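Local coordinates for protein 2-methyl-3-hydroxypyridine-5-carboxylic acid oxygenase (Mesorhizobium loti, PDB 3ALJ) that probably catalyses the FAD-dependent oxygenation and ring opening of 2-methyl-3-hydroxypyridine-5-carboxylic acid, a step in the breakdown of vitamin B6, at residues 162-165 / 171-174; 333-338 / 363-368. All blocks are in the same frame, centred on the assembly; numbering follows the deposited sequence.

Interaction 1. Residues 162-165 / 171-174; sequences VRDS and DRWV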
loop_
_atom_site.group_PDB
_atom_site.type_symbol
_atom_site.label_atom_id
_atom_site.label_comp_id
_atom_site.label_asym_id
_atom_site.label_seq_id
_atom_site.Cartn_x
_atom_site.Cartn_y
_atom_site.Cartn_z
ATOM N N VAL A 162 11.594 1.484 -15.337
ATOM C CA VAL A 162 12.851 0.905 -14.998
ATOM C C VAL A 162 12.798 -0.612 -15.292
ATOM O O VAL A 162 13.734 -1.165 -15.922
ATOM C CB VAL A 162 13.202 1.234 -13.507
ATOM C CG1 VAL A 162 14.425 0.406 -12.989
ATOM C CG2 VAL A 162 13.366 2.777 -13.292
ATOM N N ARG A 163 11.730 -1.309 -14.871
ATOM C CA ARG A 163 11.590 -2.696 -15.155
ATOM C C ARG A 163 11.433 -2.973 -16.651
ATOM O O ARG A 163 12.219 -3.783 -17.192
ATOM C CB ARG A 163 10.293 -3.143 -14.477
ATOM C CG ARG A 163 9.940 -4.645 -14.735
ATOM C CD ARG A 163 8.541 -4.951 -14.272
ATOM N NE ARG A 163 7.544 -4.205 -15.034
ATOM C CZ ARG A 163 6.414 -3.721 -14.583
ATOM N NH1 ARG A 163 6.027 -3.818 -13.328
ATOM N NH2 ARG A 163 5.614 -3.133 -15.468
ATOM N N ASP A 164 10.535 -2.240 -17.310
ATOM C CA ASP A 164 10.252 -2.695 -18.684
ATOM C C ASP A 164 11.319 -2.242 -19.668
ATOM O O ASP A 164 11.422 -2.892 -20.754
ATOM C CB ASP A 164 8.882 -2.216 -19.057
ATOM C CG ASP A 164 7.755 -3.047 -18.297
ATOM O OD1 ASP A 164 8.059 -4.174 -17.839
ATOM O OD2 ASP A 164 6.645 -2.560 -18.269
ATOM N N SER A 165 12.088 -1.217 -19.352
ATOM C CA SER A 165 13.242 -0.898 -20.301
ATOM C C SER A 165 14.288 -1.916 -20.289
ATOM O O SER A 165 14.929 -2.162 -21.344
ATOM C CB SER A 165 13.882 0.451 -19.914
ATOM O OG SER A 165 14.465 0.416 -18.607
ATOM N N ASP A 171 4.242 -11.826 -15.223
ATOM C CA ASP A 171 2.789 -11.830 -15.504
ATOM C C ASP A 171 2.130 -10.609 -14.859
ATOM O O ASP A 171 2.394 -10.372 -13.641
ATOM C CB ASP A 171 2.072 -13.088 -15.011
ATOM C CG ASP A 171 2.443 -14.326 -15.833
ATOM O OD1 ASP A 171 2.364 -14.314 -17.117
ATOM O OD2 ASP A 171 2.789 -15.356 -15.187
ATOM N N ARG A 172 1.452 -9.841 -15.669
ATOM C CA ARG A 172 0.768 -8.623 -15.181
ATOM C C ARG A 172 -0.680 -8.843 -15.497
ATOM O O ARG A 172 -1.067 -9.353 -16.572
ATOM C CB ARG A 172 1.466 -7.441 -15.837
ATOM C CG ARG A 172 0.940 -6.060 -15.467
ATOM C CD ARG A 172 1.927 -4.938 -15.941
ATOM N NE ARG A 172 1.233 -3.769 -15.649
ATOM C CZ ARG A 172 1.535 -2.631 -16.167
ATOM N NH1 ARG A 172 2.572 -2.634 -17.091
ATOM N NH2 ARG A 172 0.869 -1.557 -15.923
ATOM N N TRP A 173 -1.560 -8.469 -14.579
ATOM C CA TRP A 173 -2.981 -8.664 -14.770
ATOM C C TRP A 173 -3.714 -7.446 -14.271
ATOM O O TRP A 173 -3.478 -7.052 -13.125
ATOM C CB TRP A 173 -3.463 -9.883 -13.991
ATOM C CG TRP A 173 -4.953 -10.125 -14.164
ATOM C CD1 TRP A 173 -5.601 -10.406 -15.365
ATOM C CD2 TRP A 173 -5.921 -10.044 -13.176
ATOM N NE1 TRP A 173 -6.933 -10.493 -15.146
ATOM C CE2 TRP A 173 -7.190 -10.305 -13.811
ATOM C CE3 TRP A 173 -5.888 -9.787 -11.800
ATOM C CZ2 TRP A 173 -8.388 -10.403 -13.079
ATOM C CZ3 TRP A 173 -7.135 -9.821 -11.083
ATOM C CH2 TRP A 173 -8.355 -10.128 -11.785
ATOM N N VAL A 174 -4.666 -6.939 -15.039
ATOM C CA VAL A 174 -5.555 -5.881 -14.551
ATOM C C VAL A 174 -6.934 -6.425 -14.557
ATOM O O VAL A 174 -7.425 -6.896 -15.609
ATOM C CB VAL A 174 -5.506 -4.664 -15.470
ATOM C CG1 VAL A 174 -6.360 -3.520 -14.870
ATOM C CG2 VAL A 174 -3.993 -4.183 -15.687
HETATM O O HOH W 1 4.576 -4.435 -18.470
#
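The backbones of helical Asp164 and strand residue Arg172 stay well apart, their CA atoms 11.7 Å from each other, so the helix at 162-165 and the strand at 171-174 meet through side chains alone. Helix 161-166 leads here into strand 170-185 of the seven-stranded sheet, and Arg163 also touches Leu275 and Leu285. Arg163 and Asp164, neighbours on the helix, form a side-on salt bridge: NE of Arg163 gives a nearly straight bond to OD1 of Asp164 (2.9 Å), and NH2 of Arg163 reaches OD2 of Asp164 at 3.0 Å. Both carboxylate oxygens lie close to the guanidinium plane, yet each is met from above the plane of the carboxylate. The bend of the Arg163 chain at chi3 (64°) turns the guanidinium back to its neighbour. NH2 of Arg163 also bonds to the carbonyl of Val158, and NH1 to that of Ala289.

From the strand, Arg172 extends its chain until NH1 stands 3.5 Å from NH2 of Arg163, at the edge of that guanidinium and near its plane; the two guanidinium planes are inclined at 53°. A water bridges the gap: it donates to OD2 of Asp164 (2.8 Å) and accepts from NH1 of Arg172 (3.0 Å), lying in the plane of the Arg172 guanidinium. NE of Arg172 is paired with Glu271 on the adjacent strand 267-275.

With an alanine here instead of Arg163, Asp164 would lose both guanidinium bonds and keep the Gln170 bond to OD1; its carboxylate is likely to turn more freely, and the carbonyls of Val158 and Ala289 to be left without this donor. With Asp164 and Glu271 near the two arginines, the like charges are probably well compensated, in a water-bridged, mainly electrostatic link with a buried arginine on one side and an exposed one on the other.

Interaction 2. Residues 333-338 / 363-368; sequences RPITDR and LEAARY. With BME (beta-mercaptoethanol), chain D.
OE2 of Glu364 is gripped by three donors. NE of Arg338 makes the main bond, 2.8 Å and nearly straight, arriving on the syn side of OE2; NH2 of Arg338 adds a weak second one to the same oxygen. The third comes from a water 2.7 Å from OE2 of Glu364, which also donates to the carbonyl of Ile335 and so ties the carboxylate to the long helix's backbone. Guanidinium and carboxylate planes stand 74° apart, while the carbonyl oxygen of Pro334 sits over one guanidinium face.

Beside the salt bridge, Ile335 makes the apolar part of the contact. With CG1 anti to the carbonyl carbon (chi1 -51°), it carries CD1 over the ring of Tyr368, 4.0 Å from the ring centroid and 6° off the normal, a CH-pi contact. Its other branch, CG2, faces CB of Ala365 at 4.4 Å. Beta-mercaptoethanol, probably from the crystallisation liquor, lies between the two helices: its O1 donates to the carbonyl O of Ala365 (2.8 Å), its carbon C1 rests against CG2 of Ile335 at 3.4 Å, and the molecule is also hydrogen-bonded to Asn58.

Tyr375 of strand 374-375 touches Ile335, Arg338 and Glu364, and its ring meets that of Tyr368. The short C-terminal helix 364-367 is thus packed against the long helix 321-349, with strand 374-375 beside both.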
loop_
_atom_site.group_PDB
_atom_site.type_symbol
_atom_site.label_atom_id
_atom_site.label_comp_id
_atom_site.label_asym_id
_atom_site.label_seq_id
_atom_site.Cartn_x
_atom_site.Cartn_y
_atom_site.Cartn_z
ATOM N N ARG A 333 12.175 -12.089 -0.485
ATOM C CA ARG A 333 11.099 -12.315 -1.433
ATOM C C ARG A 333 10.107 -13.363 -1.001
ATOM O O ARG A 333 8.925 -13.200 -1.253
ATOM C CB ARG A 333 11.596 -12.471 -2.865
ATOM C CG ARG A 333 10.570 -12.978 -3.790
ATOM C CD ARG A 333 11.089 -13.199 -5.200
ATOM N NE ARG A 333 9.981 -13.443 -5.940
ATOM C CZ ARG A 333 9.896 -13.365 -7.217
ATOM N NH1 ARG A 333 11.004 -13.087 -7.921
ATOM N NH2 ARG A 333 8.742 -13.637 -7.774
ATOM N N PRO A 334 10.534 -14.459 -0.341
ATOM C CA PRO A 334 9.529 -15.462 -0.033
ATOM C C PRO A 334 8.337 -14.984 0.815
ATOM O O PRO A 334 7.196 -15.432 0.604
ATOM C CB PRO A 334 10.315 -16.590 0.677
ATOM C CG PRO A 334 11.708 -16.475 0.033
ATOM C CD PRO A 334 11.920 -14.955 -0.035
ATOM N N ILE A 335 8.582 -14.076 1.747
ATOM C CA ILE A 335 7.468 -13.524 2.544
ATOM C C ILE A 335 6.435 -12.842 1.590
ATOM O O ILE A 335 5.214 -12.965 1.732
ATOM C CB ILE A 335 8.005 -12.497 3.567
ATOM C CG1 ILE A 335 9.205 -13.162 4.378
ATOM C CG2 ILE A 335 6.836 -11.982 4.378
ATOM C CD1 ILE A 335 9.815 -12.134 5.323
ATOM N N THR A 336 6.938 -12.086 0.636
ATOM C CA THR A 336 6.064 -11.351 -0.329
ATOM C C THR A 336 5.403 -12.312 -1.290
ATOM O O THR A 336 4.202 -12.140 -1.555
ATOM C CB THR A 336 6.926 -10.366 -1.124
ATOM O OG1 THR A 336 7.252 -9.236 -0.276
ATOM C CG2 THR A 336 6.064 -9.791 -2.302
ATOM N N ASP A 337 6.106 -13.379 -1.795
ATOM C CA ASP A 337 5.476 -14.262 -2.698
ATOM C C ASP A 337 4.316 -14.990 -2.012
ATOM O O ASP A 337 3.250 -15.175 -2.573
ATOM C CB ASP A 337 6.500 -15.340 -3.126
ATOM C CG ASP A 337 7.412 -14.900 -4.189
ATOM O OD1 ASP A 337 7.239 -13.869 -4.828
ATOM O OD2 ASP A 337 8.418 -15.644 -4.367
ATOM N N ARG A 338 4.532 -15.371 -0.742
ATOM C CA ARG A 338 3.464 -16.078 0.023
ATOM C C ARG A 338 2.290 -15.182 0.295
ATOM O O ARG A 338 1.143 -15.551 0.154
ATOM C CB ARG A 338 3.977 -16.599 1.410
ATOM C CG ARG A 338 4.809 -17.876 1.190
ATOM C CD ARG A 338 5.189 -18.610 2.551
ATOM N NE ARG A 338 5.936 -17.737 3.459
ATOM C CZ ARG A 338 7.280 -17.627 3.523
ATOM N NH1 ARG A 338 8.020 -18.394 2.684
ATOM N NH2 ARG A 338 7.855 -16.809 4.379
ATOM N N LEU A 363 -1.862 -13.518 8.830
ATOM C CA LEU A 363 -1.105 -12.459 9.475
ATOM C C LEU A 363 0.406 -12.622 9.425
ATOM O O LEU A 363 1.143 -11.831 10.030
ATOM C CB LEU A 363 -1.554 -12.443 10.938
ATOM C CG LEU A 363 -2.987 -11.900 11.118
ATOM C CD1 LEU A 363 -3.328 -12.085 12.654
ATOM C CD2 LEU A 363 -3.161 -10.441 10.626
ATOM N N GLU A 364 0.944 -13.608 8.682
ATOM C CA GLU A 364 2.372 -13.760 8.690
ATOM C C GLU A 364 3.133 -12.552 8.220
ATOM O O GLU A 364 4.083 -12.112 8.951
ATOM C CB GLU A 364 2.693 -14.946 7.768
ATOM C CG GLU A 364 4.220 -15.069 7.502
ATOM C CD GLU A 364 4.493 -16.262 6.574
ATOM O OE1 GLU A 364 4.212 -17.369 7.038
ATOM O OE2 GLU A 364 4.806 -16.057 5.377
ATOM N N ALA A 365 2.732 -11.905 7.118
ATOM C CA ALA A 365 3.438 -10.751 6.654
ATOM C C ALA A 365 3.370 -9.628 7.739
ATOM O O ALA A 365 4.362 -8.907 8.067
ATOM C CB ALA A 365 2.868 -10.197 5.303
ATOM N N ALA A 366 2.173 -9.483 8.345
ATOM C CA ALA A 366 2.028 -8.363 9.373
ATOM C C ALA A 366 2.879 -8.661 10.610
ATOM O O ALA A 366 3.346 -7.721 11.225
ATOM C CB ALA A 366 0.570 -8.274 9.763
ATOM N N ARG A 367 3.060 -9.955 10.941
ATOM C CA ARG A 367 3.855 -10.328 12.105
ATOM C C ARG A 367 5.307 -10.092 11.950
ATOM O O ARG A 367 6.060 -10.018 12.962
ATOM C CB ARG A 367 3.601 -11.806 12.453
ATOM C CG ARG A 367 2.183 -12.002 13.046
ATOM C CD ARG A 367 1.912 -13.476 13.323
ATOM N NE ARG A 367 2.838 -13.833 14.369
ATOM C CZ ARG A 367 3.787 -14.730 14.244
ATOM N NH1 ARG A 367 3.891 -15.517 13.143
ATOM N NH2 ARG A 367 4.630 -14.804 15.257
ATOM N N TYR A 368 5.834 -10.024 10.683
ATOM C CA TYR A 368 7.243 -9.864 10.472
ATOM C C TYR A 368 7.719 -8.521 10.980
ATOM O O TYR A 368 7.136 -7.445 10.681
ATOM C CB TYR A 368 7.539 -9.999 8.939
ATOM C CG TYR A 368 9.020 -9.867 8.653
ATOM C CD1 TYR A 368 9.934 -10.824 9.210
ATOM C CD2 TYR A 368 9.522 -8.762 7.960
ATOM C CE1 TYR A 368 11.299 -10.679 8.978
ATOM C CE2 TYR A 368 10.872 -8.663 7.685
ATOM C CZ TYR A 368 11.778 -9.602 8.268
ATOM O OH TYR A 368 13.144 -9.484 8.046
HETATM C C1 BME D . 6.287 -8.708 5.106
HETATM C C2 BME D . 5.431 -7.842 4.110
HETATM O O1 BME D . 6.378 -7.986 6.341
HETATM S S2 BME D . 5.607 -8.728 2.467
HETATM O O HOH W 2 3.851 -13.997 3.962
#

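In the fold
Interactions 1 and 2 are separate: their centres lie 22 Å apart and their nearest atoms about 9 Å apart. Both segments of interaction 1 precede those of interaction 2 in the chain. Strand 267-275 touches residues of both segment pairs: Leu275 is touched by Arg163, and its carbonyl accepts a hydrogen bond from Arg333, on the same helix as the contact residues Ile335 and Arg338. Each approaches the cofactor without reaching it: the side chains of Arg163 and Ala365 are both about 9 Å from FAD. Interaction 1 joins a helix to a strand of the seven-stranded sheet, whereas interaction 2 fastens the C-terminal region onto helix 321-349.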